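Local coordinates for putative peptidase (PDB 3CE2), which is a putative zinc metallopeptidase of the M3B (oligopeptidase F) family and probably degrades a variety of small bioactive peptides, at residues E67-L72 against P143-Y148; Y272-P277 against D573-I578; S342-E347 against T434-L439; D363-L368 against L388-T393. All blocks are in the same frame, centred on the assembly; numbering follows the deposited sequence.

Overall arrangement
The four contacts illustrate how the chemistry of a contact follows its place in a mainly helical fold. Contact 1, partly buried, is farthest from the centre of the chain; a loop packs on helix 66-96 mainly through leucine side chains and a tyrosine ring, with no hydrogen bond across. In contact 2, likewise partly buried, the end of one helix meets the start of another. Contact 3 is the most buried: leucines pack on helix 431-447, near the zinc bound by H402, H406 and E430. Contact 4, partly buried, is carried by backbone hydrogen bonds where two sheet strands fray into loops. Contacts 3 and 4 both border helix 394-416, and both are nested within the chain loop closed by contact 2.

Contact 1 (E67-L72 against P143-Y148)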
loop_
_atom_site.group_PDB
_atom_site.type_symbol
_atom_site.label_atom_id
_atom_site.label_comp_id
_atom_site.label_asym_id
_atom_site.label_seq_id
_atom_site.Cartn_x
_atom_site.Cartn_y
_atom_site.Cartn_z
ATOM N N GLU A 67 16.188 -1.419 33.560
ATOM C CA GLU A 67 17.342 -0.639 33.158
ATOM C C GLU A 67 18.189 -1.390 32.130
ATOM O O GLU A 67 18.821 -0.781 31.265
ATOM C CB GLU A 67 18.182 -0.213 34.356
ATOM C CG GLU A 67 19.294 0.788 33.971
ATOM C CD GLU A 67 19.644 1.776 35.084
ATOM O OE1 GLU A 67 20.846 2.120 35.227
ATOM O OE2 GLU A 67 18.710 2.214 35.805
ATOM N N SER A 68 18.179 -2.711 32.219
ATOM C CA SER A 68 18.890 -3.537 31.264
ATOM C C SER A 68 18.196 -3.479 29.904
ATOM O O SER A 68 18.835 -3.301 28.855
ATOM C CB SER A 68 18.955 -4.977 31.749
ATOM O OG SER A 68 20.025 -5.639 31.109
ATOM N N LEU A 69 16.878 -3.626 29.945
ATOM C CA LEU A 69 16.055 -3.583 28.754
ATOM C C LEU A 69 16.231 -2.240 28.086
ATOM O O LEU A 69 16.405 -2.157 26.882
ATOM C CB LEU A 69 14.616 -3.822 29.147
ATOM C CG LEU A 69 13.495 -3.827 28.138
ATOM C CD1 LEU A 69 13.831 -4.714 26.968
ATOM C CD2 LEU A 69 12.242 -4.345 28.872
ATOM N N LEU A 70 16.247 -1.177 28.869
ATOM C CA LEU A 70 16.426 0.125 28.272
ATOM C C LEU A 70 17.762 0.146 27.554
ATOM O O LEU A 70 17.886 0.683 26.461
ATOM C CB LEU A 70 16.367 1.229 29.316
ATOM C CG LEU A 70 17.002 2.526 28.795
ATOM C CD1 LEU A 70 16.070 3.265 27.840
ATOM C CD2 LEU A 70 17.376 3.407 29.935
ATOM N N SER A 71 18.765 -0.449 28.177
ATOM C CA SER A 71 20.081 -0.537 27.567
ATOM C C SER A 71 20.055 -1.302 26.225
ATOM O O SER A 71 20.623 -0.842 25.231
ATOM C CB SER A 71 21.051 -1.207 28.527
ATOM O OG SER A 71 22.342 -1.228 27.958
ATOM N N LEU A 72 19.400 -2.463 26.218
ATOM C CA LEU A 72 19.177 -3.255 25.012
ATOM C C LEU A 72 18.557 -2.450 23.858
ATOM O O LEU A 72 19.176 -2.289 22.791
ATOM C CB LEU A 72 18.274 -4.426 25.352
ATOM C CG LEU A 72 17.809 -5.234 24.157
ATOM C CD1 LEU A 72 19.012 -5.598 23.327
ATOM C CD2 LEU A 72 17.081 -6.492 24.623
ATOM N N PRO A 143 9.433 4.210 34.094
ATOM C CA PRO A 143 9.753 5.532 33.532
ATOM C C PRO A 143 11.024 5.609 32.703
ATOM O O PRO A 143 11.110 6.437 31.790
ATOM C CB PRO A 143 9.858 6.430 34.776
ATOM C CG PRO A 143 9.081 5.655 35.852
ATOM C CD PRO A 143 9.432 4.232 35.566
ATOM N N CYS A 144 12.017 4.781 32.977
ATOM C CA CYS A 144 13.174 4.831 32.072
ATOM C C CYS A 144 12.835 4.189 30.732
ATOM O O CYS A 144 13.516 4.453 29.728
ATOM C CB CYS A 144 14.410 4.176 32.671
ATOM S SG CYS A 144 14.050 2.527 33.139
ATOM N N LEU A 145 11.782 3.363 30.727
ATOM C CA LEU A 145 11.194 2.812 29.496
ATOM C C LEU A 145 10.036 3.618 28.914
ATOM O O LEU A 145 9.449 3.206 27.919
ATOM C CB LEU A 145 10.659 1.412 29.753
ATOM C CG LEU A 145 11.731 0.376 30.021
ATOM C CD1 LEU A 145 11.111 -1.005 30.328
ATOM C CD2 LEU A 145 12.677 0.354 28.862
ATOM N N ALA A 146 9.675 4.737 29.532
ATOM C CA ALA A 146 8.446 5.439 29.114
ATOM C C ALA A 146 8.449 5.899 27.653
ATOM O O ALA A 146 7.411 5.906 27.026
ATOM C CB ALA A 146 8.080 6.611 30.072
ATOM N N PRO A 147 9.603 6.329 27.123
ATOM C CA PRO A 147 9.649 6.705 25.691
ATOM C C PRO A 147 9.467 5.550 24.717
ATOM O O PRO A 147 9.287 5.787 23.530
ATOM C CB PRO A 147 11.058 7.303 25.518
ATOM C CG PRO A 147 11.489 7.698 26.954
ATOM C CD PRO A 147 10.883 6.603 27.809
ATOM N N TYR A 148 9.518 4.322 25.221
ATOM C CA TYR A 148 9.476 3.125 24.393
ATOM C C TYR A 148 8.271 2.308 24.777
ATOM O O TYR A 148 8.274 1.088 24.654
ATOM C CB TYR A 148 10.743 2.279 24.581
ATOM C CG TYR A 148 12.021 3.080 24.464
ATOM C CD1 TYR A 148 12.617 3.315 23.218
ATOM C CD2 TYR A 148 12.616 3.643 25.594
ATOM C CE1 TYR A 148 13.775 4.073 23.103
ATOM C CE2 TYR A 148 13.767 4.415 25.489
ATOM C CZ TYR A 148 14.342 4.621 24.245
ATOM O OH TYR A 148 15.493 5.363 24.166
#
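L70 of the helical segment E67-L72 is the central side chain of this contact, and its contacts are van der Waals, mostly with carbon. Its CG stands anti to the backbone N (chi1 161°), which carries the branch out over the loop. From there CD1 reaches the ring of Y148, 3.5 Å from CE2, crossing it at a slant, while CD2 lies 4.1 Å from the CB of C144. L145 approaches nearer the root of the side chain: its CD2 rests 3.8 Å from L70 CB, close against the helix backbone. The other methyl of L145, CD1, meets L69 CD2 at 3.8 Å, the two side chains crossing at about a right angle. One leucine of the loop thus touches two successive leucines of the helix.

P143 to A146 form a type I beta turn that includes C144 and L145, closed by A146 N to P143 O at 3.2 Å. Y148 then occupies the N-cap position of helix 149-156, so the contact lays the connection between helices 133-141 and 149-156 against the beginning of helix 66-96, in the all-helical N-terminal region and away from the zinc sites. H139 of helix 133-141 touches both L69 and L145, extending the apolar patch.

Polar interactions do not bridge the two segments. The carbonyl O of C144 merely faces the L70 methyls, with CD1 the nearest. Hydrogen bonding stays inside each segment, as in Y148 N to L145 O at 2.9 Å, or runs outward: P147 O accepts a bond from H420 NE2, and the H420 ring also meets the Y148 ring with the planes about 30° apart.

Contact 2 (Y272-P277 against D573-I578)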
loop_
_atom_site.group_PDB
_atom_site.type_symbol
_atom_site.label_atom_id
_atom_site.label_comp_id
_atom_site.label_asym_id
_atom_site.label_seq_id
_atom_site.Cartn_x
_atom_site.Cartn_y
_atom_site.Cartn_z
ATOM N N TYR A 272 -5.031 -8.145 14.738
ATOM C CA TYR A 272 -4.498 -7.954 16.077
ATOM C C TYR A 272 -3.260 -7.070 16.100
ATOM O O TYR A 272 -3.152 -6.155 16.918
ATOM C CB TYR A 272 -4.195 -9.314 16.717
ATOM C CG TYR A 272 -3.890 -9.240 18.190
ATOM C CD1 TYR A 272 -4.896 -8.962 19.127
ATOM C CD2 TYR A 272 -2.590 -9.429 18.652
ATOM C CE1 TYR A 272 -4.608 -8.887 20.486
ATOM C CE2 TYR A 272 -2.295 -9.377 20.001
ATOM C CZ TYR A 272 -3.295 -9.103 20.918
ATOM O OH TYR A 272 -2.956 -9.061 22.263
ATOM N N HIS A 273 -2.322 -7.363 15.212
ATOM C CA HIS A 273 -1.093 -6.612 15.142
ATOM C C HIS A 273 -1.384 -5.111 15.242
ATOM O O HIS A 273 -0.821 -4.402 16.074
ATOM C CB HIS A 273 -0.354 -6.949 13.837
ATOM C CG HIS A 273 0.925 -6.186 13.651
ATOM N ND1 HIS A 273 1.879 -6.067 14.649
ATOM C CD2 HIS A 273 1.412 -5.506 12.582
ATOM C CE1 HIS A 273 2.888 -5.337 14.204
ATOM N NE2 HIS A 273 2.633 -4.989 12.954
ATOM N N ASN A 274 -2.279 -4.635 14.395
ATOM C CA ASN A 274 -2.630 -3.224 14.354
ATOM C C ASN A 274 -3.721 -2.854 15.335
ATOM O O ASN A 274 -4.204 -1.719 15.336
ATOM C CB ASN A 274 -3.111 -2.865 12.964
ATOM C CG ASN A 274 -1.982 -2.582 12.027
ATOM O OD1 ASN A 274 -2.082 -2.852 10.828
ATOM N ND2 ASN A 274 -0.892 -2.014 12.558
ATOM N N ASN A 275 -4.128 -3.824 16.147
ATOM C CA ASN A 275 -5.163 -3.597 17.129
ATOM C C ASN A 275 -6.477 -3.069 16.540
ATOM O O ASN A 275 -7.058 -2.117 17.058
ATOM C CB ASN A 275 -4.674 -2.610 18.161
ATOM C CG ASN A 275 -5.529 -2.627 19.381
ATOM O OD1 ASN A 275 -6.300 -3.565 19.572
ATOM N ND2 ASN A 275 -5.423 -1.598 20.214
ATOM N N ILE A 276 -6.958 -3.685 15.468
ATOM C CA ILE A 276 -8.196 -3.244 14.861
ATOM C C ILE A 276 -9.376 -4.103 15.336
ATOM O O ILE A 276 -9.314 -5.333 15.305
ATOM C CB ILE A 276 -8.091 -3.325 13.346
ATOM C CG1 ILE A 276 -6.739 -2.750 12.887
ATOM C CG2 ILE A 276 -9.315 -2.664 12.666
ATOM C CD1 ILE A 276 -6.775 -1.320 12.556
ATOM N N PRO A 277 -10.450 -3.455 15.816
ATOM C CA PRO A 277 -11.625 -4.218 16.227
ATOM C C PRO A 277 -12.282 -4.813 14.992
ATOM O O PRO A 277 -12.371 -4.142 13.965
ATOM C CB PRO A 277 -12.549 -3.150 16.862
ATOM C CG PRO A 277 -11.707 -1.950 17.044
ATOM C CD PRO A 277 -10.635 -2.007 16.003
ATOM N N ASP A 573 1.485 5.526 17.760
ATOM C CA ASP A 573 0.413 4.847 18.432
ATOM C C ASP A 573 -0.195 3.894 17.414
ATOM O O ASP A 573 0.205 3.896 16.253
ATOM C CB ASP A 573 -0.609 5.885 18.876
ATOM C CG ASP A 573 -1.431 5.447 20.084
ATOM O OD1 ASP A 573 -1.431 4.253 20.474
ATOM O OD2 ASP A 573 -2.105 6.329 20.651
ATOM N N PHE A 574 -1.155 3.084 17.840
ATOM C CA PHE A 574 -1.942 2.280 16.916
ATOM C C PHE A 574 -2.594 3.167 15.880
ATOM O O PHE A 574 -3.027 4.275 16.188
ATOM C CB PHE A 574 -2.993 1.473 17.679
ATOM C CG PHE A 574 -2.389 0.454 18.603
ATOM C CD1 PHE A 574 -1.637 -0.611 18.087
ATOM C CD2 PHE A 574 -2.502 0.587 19.985
ATOM C CE1 PHE A 574 -1.044 -1.536 18.931
ATOM C CE2 PHE A 574 -1.911 -0.352 20.831
ATOM C CZ PHE A 574 -1.182 -1.401 20.307
ATOM N N PRO A 575 -2.666 2.686 14.640
ATOM C CA PRO A 575 -3.161 3.528 13.528
ATOM C C PRO A 575 -4.544 4.159 13.738
ATOM O O PRO A 575 -4.746 5.315 13.361
ATOM C CB PRO A 575 -3.183 2.575 12.328
ATOM C CG PRO A 575 -3.035 1.156 12.916
ATOM C CD PRO A 575 -2.289 1.323 14.212
ATOM N N LEU A 576 -5.495 3.431 14.319
ATOM C CA LEU A 576 -6.815 4.048 14.523
ATOM C C LEU A 576 -6.743 5.153 15.565
ATOM O O LEU A 576 -7.430 6.179 15.441
ATOM C CB LEU A 576 -7.896 3.034 14.896
ATOM C CG LEU A 576 -8.203 1.914 13.890
ATOM C CD1 LEU A 576 -9.304 1.027 14.423
ATOM C CD2 LEU A 576 -8.508 2.410 12.453
ATOM N N GLU A 577 -5.921 4.944 16.590
ATOM C CA GLU A 577 -5.701 5.968 17.603
ATOM C C GLU A 577 -5.074 7.218 17.003
ATOM O O GLU A 577 -5.531 8.328 17.280
ATOM C CB GLU A 577 -4.878 5.436 18.768
ATOM C CG GLU A 577 -5.673 4.455 19.603
ATOM C CD GLU A 577 -6.974 5.092 20.108
ATOM O OE1 GLU A 577 -6.904 6.224 20.659
ATOM O OE2 GLU A 577 -8.065 4.480 19.933
ATOM N N ILE A 578 -4.061 7.041 16.156
ATOM C CA ILE A 578 -3.456 8.177 15.470
ATOM C C ILE A 578 -4.516 8.943 14.693
ATOM O O ILE A 578 -4.549 10.169 14.667
ATOM C CB ILE A 578 -2.393 7.737 14.478
ATOM C CG1 ILE A 578 -1.107 7.370 15.215
ATOM C CG2 ILE A 578 -2.120 8.857 13.476
ATOM C CD1 ILE A 578 -0.014 6.773 14.276
#
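N275 lays its CB over one face of the F574 ring, a CH-pi contact 3.8 Å from CB to the ring centroid and 18° off the ring normal. The amide beyond is not stacked: its plane is turned 70° from that of the ring, and its ND2 passes 3.7 Å from F574 CD2. N275, with positive phi, is the C-prime residue of the Schellman motif that ends helix 266-271. F574 in turn is the N-cap residue of helix 575-581, so a helix end is apposed to a helix start.

N274 crosses P575 at about a right angle, with ND2 3.8 Å from the proline CG. Its carbonyl O looks toward the same proline and lies oblique to the F574 ring. Farther along, I276 and L576 also cross nearly perpendicularly: I276 CD1 comes within 3.8 Å of L576 CG, and L576 CD1 reaches on to P277 CD at 3.7 Å. A CG anti to the carbonyl carbon (chi1 -61°) directs the L576 branch into this position.

Around the pair, F150 meets the F574 ring edge-to-face. D573 OD1 takes the F574 N-H at 2.9 Å on its anti side but well out of the carboxylate plane, and OD2 of the same carboxylate forms a salt bridge with K581. The side chain of P575 lies about 12 Å from that of the zinc ligand E430.

The contact rests on van der Waals and CH-pi packing, in which some polar atoms lie against carbon; without a hydrogen bond across the segments, it has little directional polar constraint.

Contact 3 (S342-E347 against T434-L439); sequences SPLGTE and TLNEML
L344 and L439 form the tightly packed part of this contact, each burying about 60 Å² against the opposite segment. L439 CD2 sits 3.5 Å from L344 CG and 3.9 Å from each of its two methyls, so the methyl lies over CG, equally far from both branches, as the side chains slide past each other in opposite directions. The torsions set this up: L344 holds CG anti to its carbonyl carbon (chi1 -64°), whereas L439 has CG anti to N (chi1 -170°). L344 CD1 also makes a van der Waals contact with the amide oxygen of the buried N436, OD1. The ND2 of that amide is satisfied by A401 O and by Y348 OH, which would hold the amide in this rotation.

Helix 431-447, which supplies this face, follows directly on the zinc ligand E430. The contact packs the segment before helix 345-357 on helix 431-447, and N436 links that helix through A401 to helix 394-416, which bears the HExxH motif with zinc ligands H402 and H406. The next residue, E437, bonds H402 ND1 through OE2, a second-shell partner that probably orients this ligand. The N436 side chain is about 10 Å from the zinc ion.

Packing thins toward the ends, where L435 and P343 bury much less. L435 touches L344 only through the methyls, CD2 to CD2 at 4.1 Å. P343, partly exposed, offers its ring CG to L439 CD1 at 3.9 Å, and I552 of helix 536-553 lies against the same proline. Beyond G345 the chain turns off into helix 345-357, where T346 and E347 are exposed to solvent and do not touch the L435-L439 surface.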
loop_
_atom_site.group_PDB
_atom_site.type_symbol
_atom_site.label_atom_id
_atom_site.label_comp_id
_atom_site.label_asym_id
_atom_site.label_seq_id
_atom_site.Cartn_x
_atom_site.Cartn_y
_atom_site.Cartn_z
ATOM N N SER A 342 -2.349 23.995 -2.790
ATOM C CA SER A 342 -2.450 25.150 -1.874
ATOM C C SER A 342 -3.412 24.999 -0.670
ATOM O O SER A 342 -3.162 25.552 0.399
ATOM C CB SER A 342 -2.691 26.487 -2.614
ATOM O OG SER A 342 -3.918 26.503 -3.321
ATOM N N PRO A 343 -4.515 24.258 -0.825
ATOM C CA PRO A 343 -5.301 24.067 0.396
ATOM C C PRO A 343 -4.540 23.349 1.519
ATOM O O PRO A 343 -5.033 23.288 2.642
ATOM C CB PRO A 343 -6.480 23.222 -0.072
ATOM C CG PRO A 343 -6.582 23.507 -1.528
ATOM C CD PRO A 343 -5.155 23.641 -1.994
ATOM N N LEU A 344 -3.357 22.809 1.238
ATOM C CA LEU A 344 -2.572 22.189 2.298
ATOM C C LEU A 344 -1.735 23.229 3.021
ATOM O O LEU A 344 -1.002 22.920 3.971
ATOM C CB LEU A 344 -1.697 21.080 1.746
ATOM C CG LEU A 344 -2.455 19.901 1.145
ATOM C CD1 LEU A 344 -1.490 18.820 0.772
ATOM C CD2 LEU A 344 -3.472 19.368 2.115
ATOM N N GLY A 345 -1.853 24.475 2.578
ATOM C CA GLY A 345 -1.201 25.565 3.274
ATOM C C GLY A 345 0.140 25.980 2.709
ATOM O O GLY A 345 0.891 25.169 2.159
ATOM N N THR A 346 0.434 27.267 2.861
ATOM C CA THR A 346 1.684 27.865 2.417
ATOM C C THR A 346 2.886 27.028 2.829
ATOM O O THR A 346 3.800 26.802 2.034
ATOM C CB THR A 346 1.835 29.287 3.008
ATOM O OG1 THR A 346 0.776 30.097 2.511
ATOM C CG2 THR A 346 3.144 29.917 2.601
ATOM N N GLU A 347 2.887 26.570 4.072
ATOM C CA GLU A 347 4.068 25.917 4.599
ATOM C C GLU A 347 4.331 24.571 3.955
ATOM O O GLU A 347 5.461 24.300 3.572
ATOM C CB GLU A 347 3.976 25.790 6.112
ATOM C CG GLU A 347 3.588 27.102 6.772
ATOM C CD GLU A 347 4.326 27.312 8.077
ATOM O OE1 GLU A 347 5.333 26.602 8.303
ATOM O OE2 GLU A 347 3.906 28.180 8.875
ATOM N N THR A 434 -2.523 9.426 -1.653
ATOM C CA THR A 434 -3.828 9.385 -2.285
ATOM C C THR A 434 -4.499 10.739 -2.162
ATOM O O THR A 434 -5.034 11.267 -3.144
ATOM C CB THR A 434 -4.705 8.276 -1.671
ATOM O OG1 THR A 434 -4.168 6.995 -2.029
ATOM C CG2 THR A 434 -6.118 8.365 -2.186
ATOM N N LEU A 435 -4.445 11.316 -0.965
ATOM C CA LEU A 435 -4.977 12.664 -0.760
ATOM C C LEU A 435 -4.354 13.661 -1.733
ATOM O O LEU A 435 -5.067 14.443 -2.352
ATOM C CB LEU A 435 -4.796 13.129 0.686
ATOM C CG LEU A 435 -5.356 14.515 1.056
ATOM C CD1 LEU A 435 -5.841 14.563 2.503
ATOM C CD2 LEU A 435 -4.379 15.640 0.790
ATOM N N ASN A 436 -3.038 13.640 -1.889
ATOM C CA ASN A 436 -2.410 14.491 -2.909
ATOM C C ASN A 436 -2.920 14.241 -4.338
ATOM O O ASN A 436 -3.187 15.187 -5.064
ATOM C CB ASN A 436 -0.877 14.413 -2.857
ATOM C CG ASN A 436 -0.293 15.248 -1.742
ATOM O OD1 ASN A 436 -1.021 15.831 -0.947
ATOM N ND2 ASN A 436 1.027 15.299 -1.665
ATOM N N GLU A 437 -3.053 12.982 -4.751
ATOM C CA GLU A 437 -3.580 12.702 -6.082
ATOM C C GLU A 437 -4.919 13.368 -6.217
ATOM O O GLU A 437 -5.172 14.046 -7.194
ATOM C CB GLU A 437 -3.799 11.220 -6.296
ATOM C CG GLU A 437 -2.599 10.454 -6.811
ATOM C CD GLU A 437 -2.757 8.946 -6.604
ATOM O OE1 GLU A 437 -3.593 8.328 -7.301
ATOM O OE2 GLU A 437 -2.061 8.388 -5.726
ATOM N N MET A 438 -5.786 13.149 -5.229
ATOM C CA MET A 438 -7.175 13.615 -5.273
ATOM C C MET A 438 -7.289 15.130 -5.280
ATOM O O MET A 438 -8.029 15.700 -6.065
ATOM C CB MET A 438 -7.972 13.006 -4.118
ATOM C CG MET A 438 -8.150 11.489 -4.258
ATOM S SD MET A 438 -9.295 11.069 -5.593
ATOM C CE MET A 438 -8.452 9.719 -6.397
ATOM N N LEU A 439 -6.541 15.773 -4.402
ATOM C CA LEU A 439 -6.440 17.217 -4.364
ATOM C C LEU A 439 -6.039 17.778 -5.720
ATOM O O LEU A 439 -6.632 18.735 -6.196
ATOM C CB LEU A 439 -5.397 17.611 -3.328
ATOM C CG LEU A 439 -5.270 19.086 -2.939
ATOM C CD1 LEU A 439 -6.625 19.844 -2.967
ATOM C CD2 LEU A 439 -4.582 19.187 -1.569
#

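Contact 4 (D363-L368 against L388-T393)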
loop_
_atom_site.group_PDB
_atom_site.type_symbol
_atom_site.label_atom_id
_atom_site.label_comp_id
_atom_site.label_asym_id
_atom_site.label_seq_id
_atom_site.Cartn_x
_atom_site.Cartn_y
_atom_site.Cartn_z
ATOM N N ASP A 363 15.598 12.846 -7.844
ATOM C CA ASP A 363 16.268 12.443 -9.067
ATOM C C ASP A 363 15.256 12.469 -10.221
ATOM O O ASP A 363 14.436 11.569 -10.356
ATOM C CB ASP A 363 16.869 11.058 -8.899
ATOM C CG ASP A 363 18.149 10.901 -9.668
ATOM O OD1 ASP A 363 19.154 11.548 -9.303
ATOM O OD2 ASP A 363 18.143 10.132 -10.643
ATOM N N LYS A 364 15.315 13.493 -11.058
ATOM C CA LYS A 364 14.214 13.770 -11.998
ATOM C C LYS A 364 13.949 12.863 -13.205
ATOM O O LYS A 364 12.788 12.601 -13.539
ATOM C CB LYS A 364 14.337 15.199 -12.532
ATOM C CG LYS A 364 14.177 16.249 -11.467
ATOM C CD LYS A 364 14.299 17.629 -12.055
ATOM C CE LYS A 364 14.789 18.591 -11.032
ATOM N NZ LYS A 364 15.901 19.338 -11.641
ATOM N N TYR A 365 15.001 12.456 -13.912
ATOM C CA TYR A 365 14.826 11.997 -15.296
ATOM C C TYR A 365 15.391 10.620 -15.576
ATOM O O TYR A 365 16.189 10.096 -14.810
ATOM C CB TYR A 365 15.503 12.968 -16.259
ATOM C CG TYR A 365 15.017 14.388 -16.261
ATOM C CD1 TYR A 365 13.707 14.705 -16.608
ATOM C CD2 TYR A 365 15.897 15.433 -15.998
ATOM C CE1 TYR A 365 13.266 16.051 -16.638
ATOM C CE2 TYR A 365 15.477 16.778 -16.031
ATOM C CZ TYR A 365 14.165 17.076 -16.349
ATOM O OH TYR A 365 13.758 18.397 -16.353
ATOM N N GLU A 366 15.015 10.052 -16.717
ATOM C CA GLU A 366 15.532 8.741 -17.101
ATOM C C GLU A 366 16.999 8.862 -17.417
ATOM O O GLU A 366 17.424 9.864 -17.976
ATOM C CB GLU A 366 14.796 8.199 -18.330
ATOM C CG GLU A 366 13.562 7.387 -17.997
ATOM C CD GLU A 366 12.625 7.202 -19.188
ATOM O OE1 GLU A 366 12.865 7.825 -20.247
ATOM O OE2 GLU A 366 11.644 6.436 -19.060
ATOM N N ASN A 367 17.781 7.858 -17.041
ATOM C CA ASN A 367 19.078 7.677 -17.668
ATOM C C ASN A 367 19.346 6.198 -17.858
ATOM O O ASN A 367 18.623 5.350 -17.323
ATOM C CB ASN A 367 20.207 8.378 -16.904
ATOM C CG ASN A 367 20.379 7.862 -15.477
ATOM O OD1 ASN A 367 20.076 8.575 -14.514
ATOM N ND2 ASN A 367 20.870 6.634 -15.332
ATOM N N LEU A 368 20.378 5.882 -18.621
ATOM C CA LEU A 368 20.632 4.504 -18.960
ATOM C C LEU A 368 20.694 3.686 -17.678
ATOM O O LEU A 368 21.484 3.987 -16.794
ATOM C CB LEU A 368 21.943 4.376 -19.734
ATOM C CG LEU A 368 22.217 2.951 -20.225
ATOM C CD1 LEU A 368 21.406 2.623 -21.488
ATOM C CD2 LEU A 368 23.698 2.783 -20.442
ATOM N N LEU A 388 12.215 9.661 -9.553
ATOM C CA LEU A 388 11.282 9.845 -10.658
ATOM C C LEU A 388 11.887 9.348 -11.988
ATOM O O LEU A 388 13.120 9.185 -12.125
ATOM C CB LEU A 388 10.963 11.344 -10.795
ATOM C CG LEU A 388 9.656 12.010 -10.337
ATOM C CD1 LEU A 388 9.152 11.492 -9.037
ATOM C CD2 LEU A 388 9.805 13.526 -10.258
ATOM N N ASN A 389 11.021 9.116 -12.970
ATOM C CA ASN A 389 11.443 8.941 -14.360
ATOM C C ASN A 389 10.624 9.902 -15.216
ATOM O O ASN A 389 9.803 9.501 -16.047
ATOM C CB ASN A 389 11.280 7.486 -14.790
ATOM C CG ASN A 389 12.473 6.635 -14.380
ATOM O OD1 ASN A 389 13.555 6.729 -14.979
ATOM N ND2 ASN A 389 12.294 5.817 -13.338
ATOM N N TYR A 390 10.834 11.191 -14.967
ATOM C CA TYR A 390 9.885 12.205 -15.389
ATOM C C TYR A 390 9.826 12.289 -16.901
ATOM O O TYR A 390 10.844 12.507 -17.527
ATOM C CB TYR A 390 10.228 13.572 -14.774
ATOM C CG TYR A 390 9.166 14.560 -15.103
ATOM C CD1 TYR A 390 7.965 14.552 -14.410
ATOM C CD2 TYR A 390 9.316 15.452 -16.168
ATOM C CE1 TYR A 390 6.934 15.434 -14.747
ATOM C CE2 TYR A 390 8.300 16.338 -16.508
ATOM C CZ TYR A 390 7.104 16.323 -15.798
ATOM O OH TYR A 390 6.076 17.197 -16.113
ATOM N N THR A 391 8.644 12.113 -17.491
ATOM C CA THR A 391 8.532 12.130 -18.967
ATOM C C THR A 391 7.679 13.275 -19.530
ATOM O O THR A 391 7.734 13.550 -20.723
ATOM C CB THR A 391 8.082 10.745 -19.593
ATOM O OG1 THR A 391 6.881 10.263 -18.965
ATOM C CG2 THR A 391 9.183 9.694 -19.446
ATOM N N GLY A 392 6.896 13.939 -18.688
ATOM C CA GLY A 392 6.211 15.153 -19.118
ATOM C C GLY A 392 4.708 15.069 -19.286
ATOM O O GLY A 392 4.091 16.022 -19.748
ATOM N N THR A 393 4.106 13.948 -18.907
ATOM C CA THR A 393 2.661 13.760 -19.092
ATOM C C THR A 393 1.899 14.109 -17.818
ATOM O O THR A 393 2.490 14.267 -16.745
ATOM C CB THR A 393 2.317 12.281 -19.429
ATOM O OG1 THR A 393 2.565 11.464 -18.271
ATOM C CG2 THR A 393 3.148 11.737 -20.634
#
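Two backbone bonds join the segments, L388 N to D363 O at 3.0 Å and Y390 N to K364 O at 2.8 Å, so that consecutive carbonyls of one segment take alternate N-H groups of the other. The second donor lies in the carbonyl plane; the first is tilted 18° from it.

Y365 and Y390 lie side by side and point the same way, CE1 of Y365 being 4.0 Å from CD2 of Y390. Y390 O faces the edge of the Y365 ring, 3.7 Å from CD1, while K364 CB covers the centre of one ring face. With CG anti to N (chi1 -174°), the Y390 ring is carried past K364 O, and its hydroxyl finds Y328 O. E366 crosses N389 at about a right angle, the carboxylate plane 54° from the amide. The N389 ND2 bonds G373 O and R371 O. K370 NZ draws the pieces together, bonding Y365 O and L388 O and forming a salt bridge with D363 OD2.

The pairing continues, in fraying form, the parallel strands 362-363 and 385-387 of a small mixed sheet. T393 then caps helix 394-416, which carries the HExxH zinc motif, and the L388 side chain lies about 8 Å from that of H402, consistent with the small sheet next to the HExxH helix in related zinc peptidases.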